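Conserved hypothetical protein BT1257 (Bacteroides thetaiotaomicron, PDB 2FG1) is of unknown function but has a macro domain and may release ADP-ribose by hydrolysis from ADP-ribosylated thymidine in DNA. Local coordinates at residues A13-I27 with F113-G127. Numbering follows the deposited sequence. Where two conformers were deposited one is given.
Sequences ATAPIGSGVKVITHI and FTIAHKASVHMPRIG
His122 turns its ring back beside its own backbone N (chi1 -60°), which lays one face of the imidazole against Pro16. Ser120 holds OG between its backbone N and carbonyl carbon (chi1 57°), on the same face of the sheet, where it meets the ring of His122. Pro16 CB sits 3.8 Å from the centroid of that ring, a CH-pi contact over the face. The aliphatic start of Lys22 reaches the ring obliquely, with CB 3.8 Å from His122 CD2. Both ring nitrogens are bonded: NE2 of His122 donates to Ser120 OG at 2.8 Å, and ND1 pairs with the hydroxyl of Tyr156, which also binds the backbone N of Ile17. In one of its two conformers Lys22 runs on, extended, and NZ donates to the carbonyls of Pro16 and Gly18 from above their planes. Beneath lies a parallel ladder between strands 22-29 and 120-123, central in the macro-domain sheet. Four backbone bonds alternate along it, from Ser120 N to Val21 O through to Thr25 N to His122 O. On the other face, Val23 CG2 meets the ring edge of Phe113 at 3.8 Å from CE2 and also touches Ala119 CB. This packs the end of helix 100-117 against strand 22-29. Farther along, Ile27 CD1 lies 3.7 Å from Ile126 CB. Replacing His122 by an alanine would probably leave Ser120 OG and the Tyr156 hydroxyl without their ring partner and open a gap beside Pro16. Thr25 OG1 is buried 3.4 Å from Met123 CB and has no polar partner. The chemistry is therefore divided: apolar packing lines the Val23 and Val121 face; opposite, the His122 ring, the shared Tyr156 hydroxyl and, in that conformer, Lys22 hold the loop around Pro16 to Gly18.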
ATOM      1  N   ALA A  13       1.785 -10.894  -2.769  1.00 19.00           N
ATOM      2  CA  ALA A  13       2.188 -10.093  -1.620  1.00 19.24           C
ATOM      3  C   ALA A  13       1.421 -10.466  -0.349  1.00 19.38           C
ATOM      4  O   ALA A  13       1.852 -10.119   0.753  1.00 20.17           O
ATOM      5  CB  ALA A  13       2.061  -8.604  -1.918  1.00 19.43           C
ATOM      6  N   THR A  14       0.305 -11.188  -0.487  1.00 19.79           N
ATOM      7  CA  THR A  14      -0.416 -11.665   0.710  1.00 20.17           C
ATOM      8  C   THR A  14       0.252 -12.894   1.324  1.00 20.38           C
ATOM      9  O   THR A  14      -0.163 -13.357   2.398  1.00 21.34           O
ATOM     10  CB  THR A  14      -1.924 -11.940   0.470  1.00 20.13           C
ATOM     11  OG1 THR A  14      -2.080 -13.067  -0.391  1.00 22.03           O
ATOM     12  CG2 THR A  14      -2.613 -10.726  -0.139  1.00 21.65           C
ATOM     13  N   ALA A  15       1.281 -13.416   0.647  1.00 19.49           N
ATOM     14  CA  ALA A  15       2.104 -14.498   1.176  1.00 19.67           C
ATOM     15  C   ALA A  15       3.563 -14.023   1.205  1.00 19.82           C
ATOM     16  O   ALA A  15       4.400 -14.512   0.440  1.00 20.01           O
ATOM     17  CB  ALA A  15       1.956 -15.752   0.324  1.00 20.63           C
ATOM     18  N   PRO A  16       3.866 -13.029   2.055  1.00 19.51           N
ATOM     19  CA  PRO A  16       5.178 -12.370   1.964  1.00 20.02           C
ATOM     20  C   PRO A  16       6.343 -13.232   2.435  1.00 20.17           C
ATOM     21  O   PRO A  16       6.197 -14.043   3.362  1.00 21.64           O
ATOM     22  CB  PRO A  16       5.014 -11.153   2.868  1.00 19.97           C
ATOM     23  CG  PRO A  16       3.991 -11.589   3.891  1.00 20.27           C
ATOM     24  CD  PRO A  16       3.024 -12.430   3.112  1.00 20.02           C
ATOM     25  N   ILE A  17       7.489 -13.060   1.784  1.00 19.68           N
ATOM     26  CA  ILE A  17       8.680 -13.862   2.054  1.00 20.31           C
ATOM     27  C   ILE A  17       9.444 -13.397   3.284  1.00 20.20           C
ATOM     28  O   ILE A  17       9.200 -12.318   3.818  1.00 19.90           O
ATOM     29  CB  ILE A  17       9.659 -13.849   0.845  1.00 20.21           C
ATOM     30  CG1 ILE A  17      10.249 -12.448   0.639  1.00 21.47           C
ATOM     31  CG2 ILE A  17       8.963 -14.400  -0.406  1.00 22.04           C
ATOM     32  CD1 ILE A  17      11.495 -12.391  -0.250  1.00 21.73           C
ATOM     33  N   GLY A  18      10.394 -14.223   3.704  1.00 20.33           N
ATOM     34  CA  GLY A  18      11.410 -13.804   4.658  1.00 21.34           C
ATOM     35  C   GLY A  18      10.934 -13.866   6.085  1.00 21.64           C
ATOM     36  O   GLY A  18       9.952 -14.536   6.405  1.00 22.18           O
ATOM     37  N   SER A  19      11.646 -13.146   6.941  1.00 22.23           N
ATOM     38  CA  SER A  19      11.453 -13.242   8.375  1.00 22.31           C
ATOM     39  C   SER A  19      11.179 -11.867   8.967  1.00 21.58           C
ATOM     40  O   SER A  19      11.174 -10.854   8.259  1.00 22.04           O
ATOM     41  CB  SER A  19      12.700 -13.844   9.021  1.00 22.94           C
ATOM     42  OG  SER A  19      13.822 -13.019   8.770  1.00 24.98           O
ATOM     43  N   GLY A  20      10.938 -11.850  10.276  1.00 20.97           N
ATOM     44  CA  GLY A  20      10.741 -10.606  11.003  1.00 20.06           C
ATOM     45  C   GLY A  20       9.350 -10.021  10.843  1.00 19.24           C
ATOM     46  O   GLY A  20       8.436 -10.673  10.312  1.00 19.65           O
ATOM     47  N   VAL A  21       9.194  -8.789  11.314  1.00 18.67           N
ATOM     48  CA  VAL A  21       7.927  -8.085  11.217  1.00 18.57           C
ATOM     49  C   VAL A  21       7.754  -7.580   9.778  1.00 18.37           C
ATOM     50  O   VAL A  21       8.698  -7.069   9.164  1.00 18.19           O
ATOM     51  CB  VAL A  21       7.854  -6.914  12.235  1.00 18.89           C
ATOM     52  CG1 VAL A  21       6.508  -6.227  12.172  1.00 19.53           C
ATOM     53  CG2 VAL A  21       8.113  -7.407  13.666  1.00 20.27           C
ATOM     54  N   LYS A  22       6.549  -7.738   9.239  1.00 18.11           N
ATOM     55  CA  LYS A  22       6.270  -7.420   7.837  0.60 18.32           C
ATOM     56  C   LYS A  22       5.043  -6.528   7.724  1.00 18.11           C
ATOM     57  O   LYS A  22       4.069  -6.707   8.466  1.00 18.68           O
ATOM     58  CB  LYS A  22       6.031  -8.706   7.038  0.60 18.22           C
ATOM     59  CG  LYS A  22       7.135  -9.763   7.148  0.60 18.70           C
ATOM     60  CD  LYS A  22       6.683 -11.102   6.565  0.60 19.22           C
ATOM     61  CE  LYS A  22       7.658 -12.218   6.880  0.60 20.44           C
ATOM     62  NZ  LYS A  22       7.304 -13.450   6.124  0.60 20.27           N
ATOM     63  N   VAL A  23       5.089  -5.584   6.789  1.00 18.09           N
ATOM     64  CA  VAL A  23       3.951  -4.709   6.491  1.00 18.41           C
ATOM     65  C   VAL A  23       3.621  -4.852   5.012  1.00 18.21           C
ATOM     66  O   VAL A  23       4.473  -4.576   4.144  1.00 18.71           O
ATOM     67  CB  VAL A  23       4.252  -3.229   6.822  1.00 19.07           C
ATOM     68  CG1 VAL A  23       3.050  -2.348   6.508  1.00 20.31           C
ATOM     69  CG2 VAL A  23       4.634  -3.070   8.297  1.00 20.43           C
ATOM     70  N   ILE A  24       2.400  -5.294   4.720  1.00 17.98           N
ATOM     71  CA  ILE A  24       1.913  -5.365   3.342  1.00 18.27           C
ATOM     72  C   ILE A  24       1.235  -4.037   3.031  1.00 18.41           C
ATOM     73  O   ILE A  24       0.257  -3.666   3.699  1.00 18.85           O
ATOM     74  CB  ILE A  24       0.896  -6.508   3.179  1.00 18.09           C
ATOM     75  CG1 ILE A  24       1.558  -7.860   3.434  1.00 18.88           C
ATOM     76  CG2 ILE A  24       0.254  -6.487   1.775  1.00 19.56           C
ATOM     77  CD1 ILE A  24       0.564  -8.976   3.731  1.00 19.86           C
ATOM     78  N   THR A  25       1.733  -3.316   2.031  1.00 17.92           N
ATOM     79  CA  THR A  25       1.217  -1.988   1.695  1.00 17.99           C
ATOM     80  C   THR A  25       0.447  -2.039   0.391  1.00 18.11           C
ATOM     81  O   THR A  25       0.924  -2.619  -0.582  1.00 18.64           O
ATOM     82  CB  THR A  25       2.349  -0.957   1.518  1.00 18.98           C
ATOM     83  OG1 THR A  25       3.236  -1.395   0.478  1.00 19.05           O
ATOM     84  CG2 THR A  25       3.147  -0.782   2.788  1.00 20.25           C
ATOM     85  N   HIS A  26      -0.719  -1.397   0.342  1.00 17.72           N
ATOM     86  CA  HIS A  26      -1.464  -1.317  -0.914  1.00 17.73           C
ATOM     87  C   HIS A  26      -2.265  -0.018  -0.955  1.00 18.11           C
ATOM     88  O   HIS A  26      -2.484   0.622   0.070  1.00 17.91           O
ATOM     89  CB  HIS A  26      -2.344  -2.559  -1.084  1.00 18.39           C
ATOM     90  CG  HIS A  26      -3.499  -2.586  -0.147  1.00 18.12           C
ATOM     91  ND1 HIS A  26      -4.800  -2.543  -0.592  1.00 18.82           N
ATOM     92  CD2 HIS A  26      -3.551  -2.571   1.206  1.00 18.67           C
ATOM     93  CE1 HIS A  26      -5.612  -2.524   0.453  1.00 18.70           C
ATOM     94  NE2 HIS A  26      -4.880  -2.532   1.554  1.00 18.27           N
ATOM     95  N   ILE A  27      -2.672   0.371  -2.158  1.00 17.49           N
ATOM     96  CA  ILE A  27      -3.341   1.649  -2.383  1.00 18.21           C
ATOM     97  C   ILE A  27      -4.851   1.476  -2.414  1.00 18.08           C
ATOM     98  O   ILE A  27      -5.401   0.721  -3.241  1.00 18.43           O
ATOM     99  CB  ILE A  27      -2.865   2.322  -3.687  1.00 18.17           C
ATOM    100  CG1 ILE A  27      -1.372   2.676  -3.597  1.00 18.78           C
ATOM    101  CG2 ILE A  27      -3.683   3.587  -3.957  1.00 19.42           C
ATOM    102  CD1 ILE A  27      -0.759   3.145  -4.923  1.00 18.67           C
ATOM    103  N   PHE A 113       6.321   3.941  10.678  1.00 17.95           N
ATOM    104  CA  PHE A 113       5.769   2.733  11.286  1.00 18.36           C
ATOM    105  C   PHE A 113       6.746   1.553  11.168  1.00 18.05           C
ATOM    106  O   PHE A 113       6.989   0.828  12.148  1.00 18.26           O
ATOM    107  CB  PHE A 113       4.421   2.400  10.630  1.00 19.21           C
ATOM    108  CG  PHE A 113       3.725   1.195  11.216  1.00 19.69           C
ATOM    109  CD1 PHE A 113       2.739   1.352  12.181  1.00 19.89           C
ATOM    110  CD2 PHE A 113       4.029  -0.088  10.778  1.00 20.65           C
ATOM    111  CE1 PHE A 113       2.074   0.237  12.714  1.00 21.13           C
ATOM    112  CE2 PHE A 113       3.381  -1.211  11.313  1.00 21.14           C
ATOM    113  CZ  PHE A 113       2.404  -1.042  12.278  1.00 20.86           C
ATOM    114  N   THR A 114       7.296   1.389   9.972  0.50 18.02           N
ATOM    115  CA  THR A 114       8.197   0.303   9.668  0.50 18.49           C
ATOM    116  C   THR A 114       9.488   0.427  10.496  0.50 18.34           C
ATOM    117  O   THR A 114       9.956  -0.560  11.062  0.50 18.55           O
ATOM    118  CB  THR A 114       8.424   0.265   8.138  0.50 18.87           C
ATOM    119  OG1 THR A 114       7.174  -0.052   7.494  0.50 18.91           O
ATOM    120  CG2 THR A 114       9.455  -0.742   7.746  0.50 19.90           C
ATOM    121  N   ILE A 115      10.023   1.643  10.604  1.00 18.14           N
ATOM    122  CA  ILE A 115      11.216   1.908  11.420  1.00 18.27           C
ATOM    123  C   ILE A 115      10.929   1.520  12.882  1.00 18.32           C
ATOM    124  O   ILE A 115      11.703   0.781  13.500  1.00 18.56           O
ATOM    125  CB  ILE A 115      11.690   3.362  11.316  1.00 18.23           C
ATOM    126  CG1 ILE A 115      12.306   3.614   9.936  1.00 18.53           C
ATOM    127  CG2 ILE A 115      12.745   3.642  12.409  1.00 18.74           C
ATOM    128  CD1 ILE A 115      12.459   5.099   9.579  1.00 20.28           C
ATOM    129  N   ALA A 116       9.792   1.963  13.401  1.00 18.23           N
ATOM    130  CA  ALA A 116       9.435   1.708  14.804  1.00 19.06           C
ATOM    131  C   ALA A 116       9.298   0.212  15.094  1.00 19.40           C
ATOM    132  O   ALA A 116       9.677  -0.257  16.172  1.00 19.58           O
ATOM    133  CB  ALA A 116       8.160   2.427  15.150  1.00 19.25           C
ATOM    134  N   HIS A 117       8.772  -0.528  14.116  1.00 19.67           N
ATOM    135  CA  HIS A 117       8.523  -1.956  14.303  0.50 20.27           C
ATOM    136  C   HIS A 117       9.626  -2.853  13.735  1.00 20.33           C
ATOM    137  O   HIS A 117       9.500  -4.087  13.759  1.00 21.18           O
ATOM    138  CB  HIS A 117       7.137  -2.325  13.767  0.50 20.61           C
ATOM    139  CG  HIS A 117       6.021  -1.736  14.569  0.50 21.76           C
ATOM    140  ND1 HIS A 117       5.456  -0.514  14.277  0.50 22.48           N
ATOM    141  CD2 HIS A 117       5.390  -2.187  15.679  0.50 23.32           C
ATOM    142  CE1 HIS A 117       4.512  -0.245  15.162  0.50 23.01           C
ATOM    143  NE2 HIS A 117       4.452  -1.245  16.023  0.50 24.53           N
ATOM    144  N   LYS A 118      10.713  -2.243  13.263  1.00 20.07           N
ATOM    145  CA  LYS A 118      11.851  -2.969  12.670  1.00 20.92           C
ATOM    146  C   LYS A 118      11.365  -3.895  11.552  1.00 20.48           C
ATOM    147  O   LYS A 118      11.809  -5.047  11.437  1.00 21.13           O
ATOM    148  CB  LYS A 118      12.633  -3.744  13.742  1.00 21.36           C
ATOM    149  CG  LYS A 118      13.152  -2.860  14.874  1.00 22.24           C
ATOM    150  CD  LYS A 118      13.931  -3.668  15.905  1.00 23.67           C
ATOM    151  CE  LYS A 118      14.402  -2.776  17.056  1.00 27.93           C
ATOM    152  NZ  LYS A 118      15.187  -1.604  16.555  1.00 31.77           N
ATOM    153  N   ALA A 119      10.464  -3.366  10.729  1.00 19.39           N
ATOM    154  CA  ALA A 119       9.748  -4.171   9.756  1.00 19.30           C
ATOM    155  C   ALA A 119      10.274  -4.003   8.345  1.00 19.12           C
ATOM    156  O   ALA A 119      11.025  -3.072   8.049  1.00 20.93           O
ATOM    157  CB  ALA A 119       8.276  -3.847   9.811  1.00 19.22           C
ATOM    158  N   SER A 120       9.861  -4.923   7.482  1.00 18.14           N
ATOM    159  CA  SER A 120      10.081  -4.815   6.034  1.00 17.63           C
ATOM    160  C   SER A 120       8.742  -4.609   5.342  1.00 17.77           C
ATOM    161  O   SER A 120       7.681  -4.859   5.917  1.00 18.17           O
ATOM    162  CB  SER A 120      10.742  -6.082   5.511  1.00 17.91           C
ATOM    163  OG  SER A 120       9.957  -7.227   5.813  1.00 18.47           O
ATOM    164  N   VAL A 121       8.803  -4.139   4.097  1.00 17.43           N
ATOM    165  CA  VAL A 121       7.617  -3.816   3.299  1.00 17.63           C
ATOM    166  C   VAL A 121       7.451  -4.793   2.143  1.00 17.44           C
ATOM    167  O   VAL A 121       8.431  -5.195   1.499  1.00 17.44           O
ATOM    168  CB  VAL A 121       7.684  -2.356   2.814  1.00 17.84           C
ATOM    169  CG1 VAL A 121       6.624  -2.037   1.754  1.00 18.37           C
ATOM    170  CG2 VAL A 121       7.517  -1.416   3.999  1.00 19.22           C
ATOM    171  N   HIS A 122       6.197  -5.168   1.903  1.00 17.16           N
ATOM    172  CA  HIS A 122       5.823  -6.159   0.909  1.00 17.02           C
ATOM    173  C   HIS A 122       4.638  -5.616   0.142  1.00 17.25           C
ATOM    174  O   HIS A 122       3.665  -5.166   0.749  1.00 17.77           O
ATOM    175  CB  HIS A 122       5.496  -7.471   1.620  1.00 17.55           C
ATOM    176  CG  HIS A 122       6.665  -7.994   2.383  1.00 16.78           C
ATOM    177  ND1 HIS A 122       7.534  -8.922   1.857  1.00 17.27           N
ATOM    178  CD2 HIS A 122       7.179  -7.618   3.579  1.00 17.66           C
ATOM    179  CE1 HIS A 122       8.510  -9.137   2.722  1.00 17.64           C
ATOM    180  NE2 HIS A 122       8.321  -8.353   3.771  1.00 17.56           N
HETATM  181  N   MSE A 123       4.705  -5.634  -1.187  1.00 17.14           N
HETATM  182  CA  MSE A 123       3.660  -4.969  -1.953  1.00 17.99           C
HETATM  183  C   MSE A 123       3.453  -5.573  -3.314  1.00 17.86           C
HETATM  184  O   MSE A 123       4.376  -6.117  -3.902  1.00 17.23           O
HETATM  185  CB  MSE A 123       3.991  -3.482  -2.110  1.00 17.90           C
HETATM  186  CG  MSE A 123       5.269  -3.198  -2.906  1.00 18.45           C
HETATM  187 SE   MSE A 123       5.507  -1.365  -3.372  0.90 22.85          SE
HETATM  188  CE  MSE A 123       6.010  -0.636  -1.685  1.00 20.42           C
ATOM    189  N   PRO A 124       2.231  -5.426  -3.858  1.00 18.23           N
ATOM    190  CA  PRO A 124       2.053  -5.668  -5.289  1.00 18.92           C
ATOM    191  C   PRO A 124       2.640  -4.479  -6.072  1.00 19.80           C
ATOM    192  O   PRO A 124       3.251  -3.582  -5.462  1.00 19.67           O
ATOM    193  CB  PRO A 124       0.527  -5.736  -5.429  1.00 19.40           C
ATOM    194  CG  PRO A 124       0.042  -4.754  -4.379  1.00 18.99           C
ATOM    195  CD  PRO A 124       0.989  -4.951  -3.206  1.00 18.79           C
ATOM    196  N   ARG A 125       2.484  -4.478  -7.399  1.00 20.51           N
ATOM    197  CA  ARG A 125       2.902  -3.323  -8.206  0.50 21.12           C
ATOM    198  C   ARG A 125       1.881  -2.213  -8.016  1.00 21.40           C
ATOM    199  O   ARG A 125       0.995  -1.989  -8.845  1.00 21.86           O
ATOM    200  CB  ARG A 125       3.028  -3.670  -9.695  0.50 21.05           C
ATOM    201  CG  ARG A 125       4.002  -4.789 -10.008  0.50 21.09           C
ATOM    202  CD  ARG A 125       4.272  -4.901 -11.505  0.50 22.40           C
ATOM    203  NE  ARG A 125       5.244  -3.907 -11.955  0.50 26.07           N
ATOM    204  CZ  ARG A 125       6.566  -4.076 -11.940  0.50 25.43           C
ATOM    205  NH1 ARG A 125       7.357  -3.114 -12.375  0.50 26.12           N
ATOM    206  NH2 ARG A 125       7.106  -5.200 -11.490  0.50 25.04           N
ATOM    207  N   ILE A 126       1.998  -1.524  -6.878  0.70 20.78           N
ATOM    208  CA  ILE A 126       0.981  -0.563  -6.435  0.70 20.64           C
ATOM    209  C   ILE A 126       0.760   0.547  -7.470  0.70 21.22           C
ATOM    210  O   ILE A 126       1.706   1.110  -8.026  0.70 21.92           O
ATOM    211  CB  ILE A 126       1.280   0.025  -5.027  0.70 20.19           C
ATOM    212  CG1 ILE A 126       2.611   0.801  -5.015  0.70 19.28           C
ATOM    213  CG2 ILE A 126       1.265  -1.083  -3.946  0.70 18.28           C
ATOM    214  CD1 ILE A 126       2.849   1.585  -3.725  0.70 19.66           C
ATOM    215  N   GLY A 127      -0.506   0.828  -7.740  1.00 22.42           N
ATOM    216  CA  GLY A 127      -0.905   1.850  -8.725  1.00 23.68           C
ATOM    217  C   GLY A 127      -1.033   1.409 -10.175  1.00 24.64           C
ATOM    218  O   GLY A 127      -1.641   2.119 -10.983  1.00 24.91           O
TER
HETATM  219  O   HOH W   1      10.363 -10.321   5.323  1.00 13.38           O
HETATM  220  O   HOH W   2      10.998  -8.144   8.184  1.00 12.58           O
HETATM  221  O   HOH W   3      11.626  -7.630  12.398  1.00 19.29           O